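Local structure of peptide-binding protein (Photobacterium damsela subsp. piscicida, 6SQX) at residues K50-I53 and R54-E58; N88-L91 and K92-D96; V282-K285 and N286-F289; Y354-Y357 and D358-E361; T402-N406 and H407-A411. The protein acts as a secreted NlpC/P60 endopeptidase that cleaves the peptidoglycan of potentially competing bacteria, probably through cysteine-peptidase chemistry. One frame throughout, in Å; residues are numbered along the deposited sequence. Where two conformers were deposited one is given.

How the contacts relate
All five contacts are local, each formed within one continuous run of chain, and none touches another. Contacts 4 and 5 are the most closely related: both belong to the NlpC/P60 part of the chain and reach the same six-stranded antiparallel sheet, with centres about 21 Å apart and nearest atoms about 10 Å apart. The oxidised Cys-324 lies in that part too but belongs to none of the five. Contact 1, on helix 50-64, has its centre about 28 Å from that of contact 3. Contact 2 packs on strands 198-203 and 206-211 of the SH3 domain, with its centre about 47 Å from that of contact 5, across the chain's centre. Contact 5 carries a bound ethanediol.

Contact 1. Residues K50-I53 and R54-E58; sequences KYTI and RQMNE
From Lys-50 to Glu-58 the backbone is one unbroken run of alpha-helix, in which the carbonyls of Lys-50, Tyr-51, Thr-52 and Ile-53 accept from the amides of Arg-54, Gln-55, Met-56 and Asn-57. The last bond, Asn-57 N to Ile-53 O, is the shortest at 2.7 Å. Side chains three or four apart meet on separate sides of the helix. Gln-55 bends at chi2 (-50°) and lays its CG over one face of the Tyr-51 ring, a CH-pi contact 4.1 Å from the centroid; the amide beyond stays within 22° of the ring plane, with NE2 3.5 Å from Tyr-51 CE1. Thr-52 and Met-56 run side by side, CG2 to CE 3.8 Å. Ile-53 crosses Met-56 at about a right angle, its CD1 4.0 Å from SD, and both reach Ile-337. The amide nitrogen of Asn-57 is held by the carbonyls of Phe-335 and Gly-336. Arg-54 NE forms a 3.0 Å salt bridge to Glu-58 OE2 whose hydrogen bond is nearly straight, in the guanidinium plane but 31° out of the carboxylate plane. This pattern of backbone bonds and side-chain pairs is that of an alpha-helix, here in the opening turns of helix 50-64.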
loop_
_atom_site.group_PDB
_atom_site.type_symbol
_atom_site.label_atom_id
_atom_site.label_comp_id
_atom_site.label_asym_id
_atom_site.label_seq_id
_atom_site.Cartn_x
_atom_site.Cartn_y
_atom_site.Cartn_z
ATOM N N LYS A 50 7.656 -9.465 23.080
ATOM C CA LYS A 50 7.622 -8.071 23.513
ATOM C C LYS A 50 8.851 -7.317 23.037
ATOM O O LYS A 50 8.748 -6.168 22.588
ATOM C CB LYS A 50 7.526 -7.991 25.039
ATOM C CG LYS A 50 6.239 -8.541 25.623
ATOM C CD LYS A 50 5.040 -7.665 25.303
ATOM C CE LYS A 50 3.764 -8.213 25.949
ATOM N NZ LYS A 50 2.548 -7.399 25.608
ATOM N N TYR A 51 10.023 -7.948 23.122
ATOM C CA TYR A 51 11.247 -7.296 22.673
ATOM C C TYR A 51 11.176 -6.964 21.194
ATOM O O TYR A 51 11.519 -5.854 20.770
ATOM C CB TYR A 51 12.451 -8.196 22.945
ATOM C CG TYR A 51 13.728 -7.654 22.358
ATOM C CD1 TYR A 51 14.457 -6.679 23.026
ATOM C CD2 TYR A 51 14.214 -8.118 21.139
ATOM C CE1 TYR A 51 15.625 -6.170 22.494
ATOM C CE2 TYR A 51 15.391 -7.611 20.595
ATOM C CZ TYR A 51 16.093 -6.641 21.285
ATOM O OH TYR A 51 17.259 -6.120 20.764
ATOM N N THR A 52 10.712 -7.920 20.391
ATOM C CA THR A 52 10.722 -7.737 18.949
ATOM C C THR A 52 9.722 -6.669 18.530
ATOM O O THR A 52 10.025 -5.829 17.674
ATOM C CB THR A 52 10.430 -9.075 18.271
ATOM O OG1 THR A 52 11.461 -10.014 18.621
ATOM C CG2 THR A 52 10.398 -8.896 16.761
ATOM N N ILE A 53 8.511 -6.698 19.095
ATOM C CA ILE A 53 7.520 -5.696 18.697
ATOM C C ILE A 53 7.960 -4.296 19.133
ATOM O O ILE A 53 7.692 -3.315 18.423
ATOM C CB ILE A 53 6.083 -6.076 19.143
ATOM C CG1 ILE A 53 5.022 -5.205 18.426
ATOM C CG2 ILE A 53 5.906 -5.908 20.642
ATOM C CD1 ILE A 53 5.020 -5.331 16.912
ATOM N N ARG A 54 8.648 -4.179 20.278
ATOM C CA ARG A 54 9.167 -2.881 20.690
ATOM C C ARG A 54 10.162 -2.345 19.661
ATOM O O ARG A 54 10.102 -1.172 19.281
ATOM C CB ARG A 54 9.819 -2.981 22.074
ATOM C CG ARG A 54 10.500 -1.690 22.478
ATOM C CD ARG A 54 11.326 -1.861 23.756
ATOM N NE ARG A 54 12.273 -0.761 23.938
ATOM C CZ ARG A 54 12.980 -0.548 25.046
ATOM N NH1 ARG A 54 13.820 0.482 25.112
ATOM N NH2 ARG A 54 12.849 -1.360 26.091
ATOM N N GLN A 55 11.079 -3.196 19.179
ATOM C CA GLN A 55 12.021 -2.742 18.161
ATOM C C GLN A 55 11.295 -2.356 16.880
ATOM O O GLN A 55 11.620 -1.337 16.247
ATOM C CB GLN A 55 13.044 -3.834 17.860
ATOM C CG GLN A 55 13.801 -4.365 19.082
ATOM C CD GLN A 55 14.402 -3.264 19.956
ATOM O OE1 GLN A 55 15.170 -2.426 19.477
ATOM N NE2 GLN A 55 14.053 -3.269 21.253
ATOM N N MET A 56 10.285 -3.147 16.483
ATOM C CA MET A 56 9.522 -2.813 15.285
ATOM C C MET A 56 8.772 -1.495 15.462
ATOM O O MET A 56 8.677 -0.689 14.523
ATOM C CB MET A 56 8.517 -3.936 14.967
ATOM C CG MET A 56 9.171 -5.222 14.495
ATOM S SD MET A 56 7.944 -6.508 14.399
ATOM C CE MET A 56 8.831 -7.742 13.456
ATOM N N ASN A 57 8.199 -1.275 16.654
ATOM C CA ASN A 57 7.431 -0.051 16.878
ATOM C C ASN A 57 8.350 1.175 16.886
ATOM O O ASN A 57 7.969 2.236 16.386
ATOM C CB ASN A 57 6.682 -0.111 18.212
ATOM C CG ASN A 57 5.512 -1.098 18.251
ATOM O OD1 ASN A 57 5.073 -1.439 19.373
ATOM N ND2 ASN A 57 4.996 -1.543 17.081
ATOM N N GLU A 58 9.566 1.047 17.445
ATOM C CA GLU A 58 10.515 2.161 17.389
ATOM C C GLU A 58 10.888 2.480 15.947
ATOM O O GLU A 58 10.947 3.655 15.545
ATOM C CB GLU A 58 11.754 1.831 18.221
ATOM C CG GLU A 58 11.472 1.937 19.708
ATOM C CD GLU A 58 12.645 1.500 20.547
ATOM O OE1 GLU A 58 13.762 1.399 19.975
ATOM O OE2 GLU A 58 12.457 1.275 21.765
#

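Contact 2. Residues N88-L91 and K92-D96; sequences NNIL and KLEND
The carboxamide of Asn-89 meets the backbone of Lys-92 through OD1, which accepts from Lys-92 N at 2.9 Å with the donor in the plane of the amide carbonyl. The two carboxylate oxygens of Asp-96 have separate partners: Lys-92 NZ reaches the syn lone pair of OD2 at 2.9 Å, a salt bridge made possible by the bend at the end of the lysine chain (chi4 -53°), while OD1 pairs with Arg-99. Of the other two amides, that of Asn-88 stands beside Leu-93, its CG 4.0 Å from Leu-93 CD1, and that of Asn-95 turns ND2 to Leu-91 CG at 3.7 Å. The Asn-89 bond is an N-cap: its side chain takes up an amide hydrogen of the first turn, and Asn-89 O in turn accepts from Leu-93 N at 3.0 Å. Regular helical bonds follow, from Glu-94 N to Ile-90 O and from Asn-95 N to Leu-91 O. Glu-94 sets CG beside its backbone N (chi1 -66°), 3.3 Å from Ile-90 O, and a further bend at chi2 turns the carboxylate, whose OE1 is bound by Trp-209 NE1. The capped turn thus joins the end of strand 87-89, paired with strand 76-78, to helix 90-102, whose Ile-90, Leu-93 and Glu-94 rest on Leu-207 of strand 206-211, with Leu-200 of strand 198-203 also touching Ile-90 and Glu-94.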
loop_
_atom_site.group_PDB
_atom_site.type_symbol
_atom_site.label_atom_id
_atom_site.label_comp_id
_atom_site.label_asym_id
_atom_site.label_seq_id
_atom_site.Cartn_x
_atom_site.Cartn_y
_atom_site.Cartn_z
ATOM N N ASN A 88 16.506 9.738 -3.614
ATOM C CA ASN A 88 16.191 10.270 -4.927
ATOM C C ASN A 88 16.137 11.788 -4.876
ATOM O O ASN A 88 15.686 12.366 -3.886
ATOM C CB ASN A 88 14.812 9.770 -5.397
ATOM C CG ASN A 88 14.788 8.268 -5.621
ATOM O OD1 ASN A 88 15.018 7.785 -6.735
ATOM N ND2 ASN A 88 14.516 7.516 -4.556
ATOM N N ASN A 89 16.545 12.442 -5.965
ATOM C CA ASN A 89 16.330 13.881 -6.109
ATOM C C ASN A 89 14.912 14.162 -6.616
ATOM O O ASN A 89 14.513 13.662 -7.677
ATOM C CB ASN A 89 17.382 14.453 -7.064
ATOM C CG ASN A 89 17.260 15.947 -7.224
ATOM O OD1 ASN A 89 16.564 16.431 -8.109
ATOM N ND2 ASN A 89 17.962 16.698 -6.369
ATOM N N ILE A 90 14.151 14.964 -5.851
ATOM C CA ILE A 90 12.725 15.164 -6.143
ATOM C C ILE A 90 12.536 15.869 -7.473
ATOM O O ILE A 90 11.703 15.457 -8.293
ATOM C CB ILE A 90 12.007 15.904 -4.997
ATOM C CG1 ILE A 90 12.007 15.008 -3.746
ATOM C CG2 ILE A 90 10.583 16.377 -5.436
ATOM C CD1 ILE A 90 11.510 15.654 -2.460
ATOM N N LEU A 91 13.336 16.919 -7.736
ATOM C CA LEU A 91 13.162 17.651 -8.986
ATOM C C LEU A 91 13.455 16.754 -10.191
ATOM O O LEU A 91 12.731 16.792 -11.200
ATOM C CB LEU A 91 14.048 18.899 -8.985
ATOM C CG LEU A 91 13.966 19.838 -10.203
ATOM C CD1 LEU A 91 12.502 20.283 -10.421
ATOM C CD2 LEU A 91 14.901 21.033 -9.966
ATOM N N LYS A 92 14.478 15.900 -10.085
ATOM C CA LYS A 92 14.755 14.943 -11.163
ATOM C C LYS A 92 13.561 14.017 -11.386
ATOM O O LYS A 92 13.150 13.778 -12.530
ATOM C CB LYS A 92 16.019 14.133 -10.851
ATOM C CG LYS A 92 16.328 13.038 -11.867
ATOM C CD LYS A 92 17.483 12.149 -11.393
ATOM C CE LYS A 92 18.003 11.244 -12.508
ATOM N NZ LYS A 92 16.945 10.436 -13.183
ATOM N N LEU A 93 12.997 13.471 -10.297
ATOM C CA LEU A 93 11.842 12.576 -10.440
ATOM C C LEU A 93 10.668 13.291 -11.098
ATOM O O LEU A 93 9.945 12.695 -11.903
ATOM C CB LEU A 93 11.432 11.996 -9.081
ATOM C CG LEU A 93 12.319 10.914 -8.444
ATOM C CD1 LEU A 93 11.722 10.410 -7.102
ATOM C CD2 LEU A 93 12.582 9.721 -9.366
ATOM N N GLU A 94 10.432 14.553 -10.734
ATOM C CA GLU A 94 9.345 15.304 -11.345
ATOM C C GLU A 94 9.573 15.491 -12.830
ATOM O O GLU A 94 8.667 15.268 -13.644
ATOM C CB GLU A 94 9.172 16.648 -10.649
ATOM C CG GLU A 94 8.692 16.494 -9.195
ATOM C CD GLU A 94 7.347 15.796 -9.109
ATOM O OE1 GLU A 94 6.369 16.357 -9.661
ATOM O OE2 GLU A 94 7.300 14.703 -8.495
ATOM N N ASN A 95 10.781 15.892 -13.201
ATOM C CA ASN A 95 11.094 16.059 -14.623
ATOM C C ASN A 95 11.012 14.734 -15.377
ATOM O O ASN A 95 10.528 14.691 -16.516
ATOM C CB ASN A 95 12.472 16.704 -14.806
ATOM C CG ASN A 95 12.457 18.192 -14.506
ATOM O OD1 ASN A 95 11.600 18.931 -14.997
ATOM N ND2 ASN A 95 13.413 18.639 -13.710
ATOM N N ASP A 96 11.483 13.643 -14.753
ATOM C CA ASP A 96 11.371 12.319 -15.361
ATOM C C ASP A 96 9.917 11.939 -15.607
ATOM O O ASP A 96 9.605 11.305 -16.622
ATOM C CB ASP A 96 12.012 11.254 -14.468
ATOM C CG ASP A 96 13.532 11.323 -14.444
ATOM O OD1 ASP A 96 14.130 12.076 -15.229
ATOM O OD2 ASP A 96 14.115 10.600 -13.625
#

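Contact 3. Residues V282-K285 and N286-F289; sequences VNSK and NLKF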
loop_
_atom_site.group_PDB
_atom_site.type_symbol
_atom_site.label_atom_id
_atom_site.label_comp_id
_atom_site.label_asym_id
_atom_site.label_seq_id
_atom_site.Cartn_x
_atom_site.Cartn_y
_atom_site.Cartn_z
ATOM N N VAL A 282 -14.230 14.676 17.735
ATOM C CA VAL A 282 -15.349 14.022 17.063
ATOM C C VAL A 282 -16.210 13.310 18.097
ATOM O O VAL A 282 -15.691 12.646 18.994
ATOM C CB VAL A 282 -14.799 13.004 16.039
ATOM C CG1 VAL A 282 -15.922 12.329 15.262
ATOM C CG2 VAL A 282 -13.811 13.671 15.080
ATOM N N ASN A 283 -17.527 13.432 17.977
ATOM C CA ASN A 283 -18.408 12.602 18.814
ATOM C C ASN A 283 -18.202 11.133 18.447
ATOM O O ASN A 283 -18.466 10.724 17.312
ATOM C CB ASN A 283 -19.861 13.016 18.618
ATOM C CG ASN A 283 -20.216 14.291 19.399
ATOM O OD1 ASN A 283 -19.730 14.507 20.520
ATOM N ND2 ASN A 283 -21.050 15.144 18.804
ATOM N N SER A 284 -17.693 10.335 19.384
ATOM C CA SER A 284 -17.144 9.023 19.062
ATOM C C SER A 284 -17.961 7.859 19.611
ATOM O O SER A 284 -17.484 6.715 19.570
ATOM C CB SER A 284 -15.695 8.932 19.544
ATOM O OG SER A 284 -14.916 9.964 18.940
ATOM N N LYS A 285 -19.173 8.114 20.126
ATOM C CA LYS A 285 -19.941 7.052 20.774
ATOM C C LYS A 285 -20.048 5.785 19.917
ATOM O O LYS A 285 -19.908 4.667 20.431
ATOM C CB LYS A 285 -21.319 7.567 21.206
ATOM C CG LYS A 285 -22.247 7.967 20.058
ATOM C CD LYS A 285 -21.974 9.384 19.555
ATOM C CE LYS A 285 -22.746 9.680 18.271
ATOM N NZ LYS A 285 -22.487 11.061 17.760
ATOM N N ASN A 286 -20.273 5.928 18.612
ATOM C CA ASN A 286 -20.508 4.770 17.758
ATOM C C ASN A 286 -19.295 4.359 16.937
ATOM O O ASN A 286 -19.438 3.552 16.015
ATOM C CB ASN A 286 -21.680 5.031 16.815
ATOM C CG ASN A 286 -22.973 5.236 17.550
ATOM O OD1 ASN A 286 -23.372 4.401 18.372
ATOM N ND2 ASN A 286 -23.638 6.361 17.277
ATOM N N LEU A 287 -18.118 4.894 17.240
ATOM C CA LEU A 287 -16.950 4.630 16.412
ATOM C C LEU A 287 -16.217 3.381 16.894
ATOM O O LEU A 287 -16.297 3.001 18.066
ATOM C CB LEU A 287 -15.995 5.826 16.395
ATOM C CG LEU A 287 -16.593 7.093 15.791
ATOM C CD1 LEU A 287 -15.537 8.204 15.740
ATOM C CD2 LEU A 287 -17.231 6.853 14.405
ATOM N N LYS A 288 -15.485 2.747 15.966
ATOM C CA LYS A 288 -14.802 1.475 16.215
ATOM C C LYS A 288 -13.292 1.698 16.066
ATOM O O LYS A 288 -12.760 1.806 14.944
ATOM C CB LYS A 288 -15.283 0.385 15.269
ATOM C CG LYS A 288 -16.820 0.126 15.279
ATOM C CD LYS A 288 -17.335 0.531 13.859
ATOM C CE LYS A 288 -18.772 0.157 13.495
ATOM N NZ LYS A 288 -19.147 0.751 12.141
ATOM N N PHE A 289 -12.605 1.777 17.203
ATOM C CA PHE A 289 -11.167 1.997 17.207
ATOM C C PHE A 289 -10.586 1.416 18.479
ATOM O O PHE A 289 -11.318 1.048 19.405
ATOM C CB PHE A 289 -10.763 3.482 17.013
ATOM C CG PHE A 289 -11.346 4.448 18.027
ATOM C CD1 PHE A 289 -10.832 4.532 19.321
ATOM C CD2 PHE A 289 -12.379 5.304 17.659
ATOM C CE1 PHE A 289 -11.369 5.441 20.257
ATOM C CE2 PHE A 289 -12.923 6.212 18.570
ATOM C CZ PHE A 289 -12.409 6.295 19.868
HETATM O O HOH W 1 -19.874 8.293 17.004
HETATM O O HOH W 2 -18.391 2.392 19.823
#
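Leu-287 places CG beside its own backbone N (chi1 -63°) and then extends, which carries CD1 back over Ser-284 to within 3.8 Å of its CA. The same methyl lies 4.2 Å from CG1 of Val-282, whose side chain it meets at about a right angle. Lys-285 holds CG between its backbone N and carbonyl carbon (chi1 65°), where the start of the chain lies along the next residue and CG comes 3.5 Å from Asn-286 ND2. Phe-289 contributes its ring edge: CE2 is 4.0 Å from Ser-284 CB, which lies near the ring plane. One direct hydrogen bond spans the turn, Leu-287 N to Ser-284 O at 3.0 Å; it is nearly straight at the hydrogen (169°), although the donor sits well above the carbonyl plane. Two waters bridge backbone groups. One donates to Asn-283 O and accepts from Asn-286 N at 2.9 Å; the other donates to both Lys-285 O and Leu-287 O. The direct bond and the backbone angles of Lys-285 and Asn-286 define a type I beta turn, linking strands 277-281 and 289-291, the outermost strands of a five-stranded antiparallel sheet ordered like the SH3 sheet, consistent with a second SH3-like unit.

Contact 4. Residues Y354-Y357 and D358-E361; sequences YSMY and DQSE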
loop_
_atom_site.group_PDB
_atom_site.type_symbol
_atom_site.label_atom_id
_atom_site.label_comp_id
_atom_site.label_asym_id
_atom_site.label_seq_id
_atom_site.Cartn_x
_atom_site.Cartn_y
_atom_site.Cartn_z
ATOM N N TYR A 354 15.648 -13.502 0.472
ATOM C CA TYR A 354 16.158 -14.809 0.086
ATOM C C TYR A 354 15.588 -15.112 -1.290
ATOM O O TYR A 354 14.384 -15.387 -1.423
ATOM C CB TYR A 354 15.742 -15.869 1.103
ATOM C CG TYR A 354 16.185 -17.253 0.722
ATOM C CD1 TYR A 354 17.536 -17.564 0.601
ATOM C CD2 TYR A 354 15.255 -18.255 0.475
ATOM C CE1 TYR A 354 17.938 -18.828 0.243
ATOM C CE2 TYR A 354 15.655 -19.534 0.120
ATOM C CZ TYR A 354 16.998 -19.809 -0.004
ATOM O OH TYR A 354 17.412 -21.077 -0.345
ATOM N N SER A 355 16.439 -15.067 -2.312
ATOM C CA SER A 355 16.014 -15.303 -3.686
ATOM C C SER A 355 16.080 -16.789 -4.025
ATOM O O SER A 355 17.107 -17.449 -3.818
ATOM C CB SER A 355 16.881 -14.517 -4.668
ATOM O OG SER A 355 16.731 -15.022 -5.992
ATOM N N MET A 356 14.993 -17.301 -4.593
ATOM C CA MET A 356 14.900 -18.681 -5.052
ATOM C C MET A 356 14.931 -18.753 -6.574
ATOM O O MET A 356 14.427 -19.705 -7.171
ATOM C CB MET A 356 13.647 -19.343 -4.479
ATOM C CG MET A 356 13.809 -19.713 -3.017
ATOM S SD MET A 356 12.270 -20.122 -2.184
ATOM C CE MET A 356 11.806 -18.482 -1.649
ATOM N N TYR A 357 15.541 -17.739 -7.199
ATOM C CA TYR A 357 15.762 -17.707 -8.645
ATOM C C TYR A 357 16.433 -18.976 -9.165
ATOM O O TYR A 357 16.122 -19.446 -10.265
ATOM C CB TYR A 357 16.658 -16.502 -8.964
ATOM C CG TYR A 357 17.195 -16.443 -10.379
ATOM C CD1 TYR A 357 16.409 -15.993 -11.422
ATOM C CD2 TYR A 357 18.505 -16.796 -10.663
ATOM C CE1 TYR A 357 16.880 -15.918 -12.716
ATOM C CE2 TYR A 357 18.988 -16.733 -11.953
ATOM C CZ TYR A 357 18.178 -16.281 -12.978
ATOM O OH TYR A 357 18.668 -16.212 -14.268
ATOM N N ASP A 358 17.384 -19.524 -8.422
ATOM C CA ASP A 358 18.086 -20.689 -8.938
ATOM C C ASP A 358 17.449 -22.000 -8.505
ATOM O O ASP A 358 18.090 -23.046 -8.605
ATOM C CB ASP A 358 19.571 -20.637 -8.571
ATOM C CG ASP A 358 19.800 -20.519 -7.086
ATOM O OD1 ASP A 358 18.816 -20.341 -6.328
ATOM O OD2 ASP A 358 20.980 -20.601 -6.675
ATOM N N GLN A 359 16.202 -21.976 -8.034
ATOM C CA GLN A 359 15.600 -23.154 -7.426
ATOM C C GLN A 359 14.338 -23.570 -8.164
ATOM O O GLN A 359 13.565 -22.728 -8.623
ATOM C CB GLN A 359 15.329 -22.930 -5.952
ATOM C CG GLN A 359 16.535 -22.337 -5.261
ATOM C CD GLN A 359 16.595 -22.691 -3.814
ATOM O OE1 GLN A 359 16.306 -23.829 -3.429
ATOM N NE2 GLN A 359 16.985 -21.723 -2.985
ATOM N N SER A 360 14.150 -24.880 -8.290
ATOM C CA SER A 360 13.055 -25.406 -9.084
ATOM C C SER A 360 11.734 -25.251 -8.340
ATOM O O SER A 360 11.691 -24.959 -7.141
ATOM C CB SER A 360 13.279 -26.887 -9.372
ATOM O OG SER A 360 13.191 -27.647 -8.175
ATOM N N GLU A 361 10.641 -25.459 -9.078
ATOM C CA GLU A 361 9.330 -25.521 -8.446
ATOM C C GLU A 361 9.335 -26.507 -7.292
ATOM O O GLU A 361 8.807 -26.220 -6.210
ATOM C CB GLU A 361 8.282 -25.943 -9.473
ATOM C CG GLU A 361 6.923 -26.206 -8.882
ATOM C CD GLU A 361 5.890 -26.562 -9.933
ATOM O OE1 GLU A 361 6.237 -26.580 -11.139
ATOM O OE2 GLU A 361 4.721 -26.807 -9.543
#
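Gln-359 reaches back over its own turn toward Tyr-354. Its CB lies 3.6 Å from Met-356 O, and CG, set beside the backbone N (chi1 -48°), remains 3.9 Å from that same Met-356 O. From there the chain extends: CD comes 3.9 Å from Tyr-354 OH, and NE2 ends the path as donor to Tyr-354 OH at 2.8 Å. The phenol oxygen lies in the amide plane, yet the N-H...O angle is a bent 143°, and ring and amide planes are perpendicular. In the backbone of the same turn, Gln-359 N binds Met-356 O at 3.0 Å, closing a type I beta turn; Arg-364 donates to the same carbonyl. Ser-355 OG accepts from Tyr-357 N at 3.2 Å, an ST turn that leads into the bend. Strand 353-355 forms one border of the six-stranded sheet, beside strand 467-472: Tyr-354 bonds to Thr-470, and Met-356, just past the strand, to Phe-468. Ser-360 N-caps helix 361-370, whose Leu-367 touches both Tyr-354 and Met-356.

Contact 5. Residues T402-N406 and H407-A411; sequences TTEYN and HNKVA. With EDO (1,2-ethanediol), chain O.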
loop_
_atom_site.group_PDB
_atom_site.type_symbol
_atom_site.label_atom_id
_atom_site.label_comp_id
_atom_site.label_asym_id
_atom_site.label_seq_id
_atom_site.Cartn_x
_atom_site.Cartn_y
_atom_site.Cartn_z
ATOM N N THR A 402 0.378 -23.301 5.788
ATOM C CA THR A 402 -0.186 -24.298 4.878
ATOM C C THR A 402 -1.634 -24.617 5.247
ATOM O O THR A 402 -2.122 -24.265 6.331
ATOM C CB THR A 402 0.644 -25.604 4.901
ATOM O OG1 THR A 402 0.642 -26.160 6.220
ATOM C CG2 THR A 402 2.088 -25.350 4.475
ATOM N N THR A 403 -2.316 -25.310 4.327
ATOM C CA THR A 403 -3.653 -25.826 4.577
ATOM C C THR A 403 -3.826 -27.090 3.743
ATOM O O THR A 403 -3.059 -27.354 2.815
ATOM C CB THR A 403 -4.720 -24.763 4.233
ATOM O OG1 THR A 403 -5.974 -25.103 4.836
ATOM C CG2 THR A 403 -4.915 -24.613 2.733
ATOM N N GLU A 404 -4.866 -27.859 4.059
ATOM C CA GLU A 404 -5.253 -28.993 3.231
ATOM C C GLU A 404 -6.224 -28.505 2.161
ATOM O O GLU A 404 -7.300 -27.992 2.480
ATOM C CB GLU A 404 -5.920 -30.055 4.094
ATOM C CG GLU A 404 -4.960 -30.759 5.039
ATOM C CD GLU A 404 -3.883 -31.582 4.316
ATOM O OE1 GLU A 404 -4.201 -32.254 3.305
ATOM O OE2 GLU A 404 -2.713 -31.552 4.771
ATOM N N TYR A 405 -5.860 -28.688 0.894
ATOM C CA TYR A 405 -6.693 -28.252 -0.221
ATOM C C TYR A 405 -6.629 -29.317 -1.303
ATOM O O TYR A 405 -5.542 -29.625 -1.808
ATOM C CB TYR A 405 -6.180 -26.905 -0.743
ATOM C CG TYR A 405 -6.844 -26.367 -1.993
ATOM C CD1 TYR A 405 -8.239 -26.370 -2.156
ATOM C CD2 TYR A 405 -6.072 -25.814 -3.013
ATOM C CE1 TYR A 405 -8.840 -25.833 -3.306
ATOM C CE2 TYR A 405 -6.664 -25.286 -4.162
ATOM C CZ TYR A 405 -8.047 -25.308 -4.312
ATOM O OH TYR A 405 -8.611 -24.768 -5.446
ATOM N N ASN A 406 -7.789 -29.880 -1.647
ATOM C CA ASN A 406 -7.863 -31.036 -2.548
ATOM C C ASN A 406 -6.998 -32.200 -2.051
ATOM O O ASN A 406 -6.209 -32.779 -2.800
ATOM C CB ASN A 406 -7.502 -30.640 -3.979
ATOM C CG ASN A 406 -8.469 -29.636 -4.569
ATOM O OD1 ASN A 406 -8.073 -28.747 -5.327
ATOM N ND2 ASN A 406 -9.750 -29.767 -4.220
ATOM N N HIS A 407 -7.124 -32.514 -0.760
ATOM C CA HIS A 407 -6.376 -33.614 -0.137
ATOM C C HIS A 407 -4.867 -33.479 -0.344
ATOM O O HIS A 407 -4.132 -34.470 -0.407
ATOM C CB HIS A 407 -6.897 -34.988 -0.577
ATOM C CG HIS A 407 -8.319 -35.239 -0.185
ATOM N ND1 HIS A 407 -9.354 -35.252 -1.096
ATOM C CD2 HIS A 407 -8.882 -35.465 1.027
ATOM C CE1 HIS A 407 -10.491 -35.485 -0.464
ATOM N NE2 HIS A 407 -10.233 -35.617 0.825
ATOM N N ASN A 408 -4.391 -32.246 -0.464
ATOM C CA ASN A 408 -2.972 -31.988 -0.564
ATOM C C ASN A 408 -2.649 -30.833 0.366
ATOM O O ASN A 408 -3.457 -29.915 0.519
ATOM C CB ASN A 408 -2.589 -31.616 -1.994
ATOM C CG ASN A 408 -1.370 -32.363 -2.470
ATOM O OD1 ASN A 408 -1.411 -33.075 -3.483
ATOM N ND2 ASN A 408 -0.273 -32.234 -1.723
ATOM N N LYS A 409 -1.481 -30.887 0.991
ATOM C CA LYS A 409 -0.989 -29.760 1.776
ATOM C C LYS A 409 -0.436 -28.707 0.824
ATOM O O LYS A 409 0.473 -28.995 0.036
ATOM C CB LYS A 409 0.093 -30.269 2.724
ATOM C CG LYS A 409 0.625 -29.262 3.701
ATOM C CD LYS A 409 1.731 -29.904 4.518
ATOM C CE LYS A 409 2.189 -29.026 5.655
ATOM N NZ LYS A 409 3.312 -29.714 6.364
ATOM N N VAL A 410 -0.984 -27.495 0.884
ATOM C CA VAL A 410 -0.559 -26.396 0.024
ATOM C C VAL A 410 -0.160 -25.201 0.877
ATOM O O VAL A 410 -0.727 -24.966 1.951
ATOM C CB VAL A 410 -1.624 -26.004 -1.033
ATOM C CG1 VAL A 410 -2.039 -27.239 -1.872
ATOM C CG2 VAL A 410 -2.835 -25.314 -0.409
ATOM N N ALA A 411 0.852 -24.471 0.420
ATOM C CA ALA A 411 1.218 -23.206 1.043
ATOM C C ALA A 411 0.224 -22.105 0.645
ATOM O O ALA A 411 -0.287 -22.086 -0.479
ATOM C CB ALA A 411 2.634 -22.826 0.624
HETATM C C1 EDO O . -8.543 -25.366 3.027
HETATM O O1 EDO O . -7.938 -25.816 4.233
HETATM C C2 EDO O . -9.421 -24.169 3.313
HETATM O O2 EDO O . -10.483 -24.250 2.414
#
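Asn-406 and His-407 both adopt left-handed helical backbone angles (phi 55° in each), an unusual pair of successive non-glycine residues that turns the chain within two positions. The imidazole of His-407 is poorly ordered, whereas Asn-406 OD1 stands 3.5 Å above one face of the Tyr-405 ring. Just behind the loop, Tyr-405 N binds Asn-408 O at 2.7 Å, almost straight at 175°. Strands 395-405 and 408-415 form an antiparallel beta hairpin of the NlpC/P60 sheet, and Thr-403 and Val-410 exchange two backbone bonds, Val-410 N to Thr-403 O measuring 2.8 Å. On their side of the hairpin, Tyr-405 CB touches Val-410 CG2 at 3.7 Å, and the tyrosine OH is hydrogen-bonded to Glu-29. On the opposite side, the fully extended Lys-409 passes Thr-402, its CE 3.3 Å from OG1; the ammonium has a weak, long ion pair with Glu-370. Glu-404 folds its carboxylate to Lys-409 CB, OE2 at 3.7 Å. The bound ethanediol bonds weakly to Glu-404 O, though its exact position is doubtful.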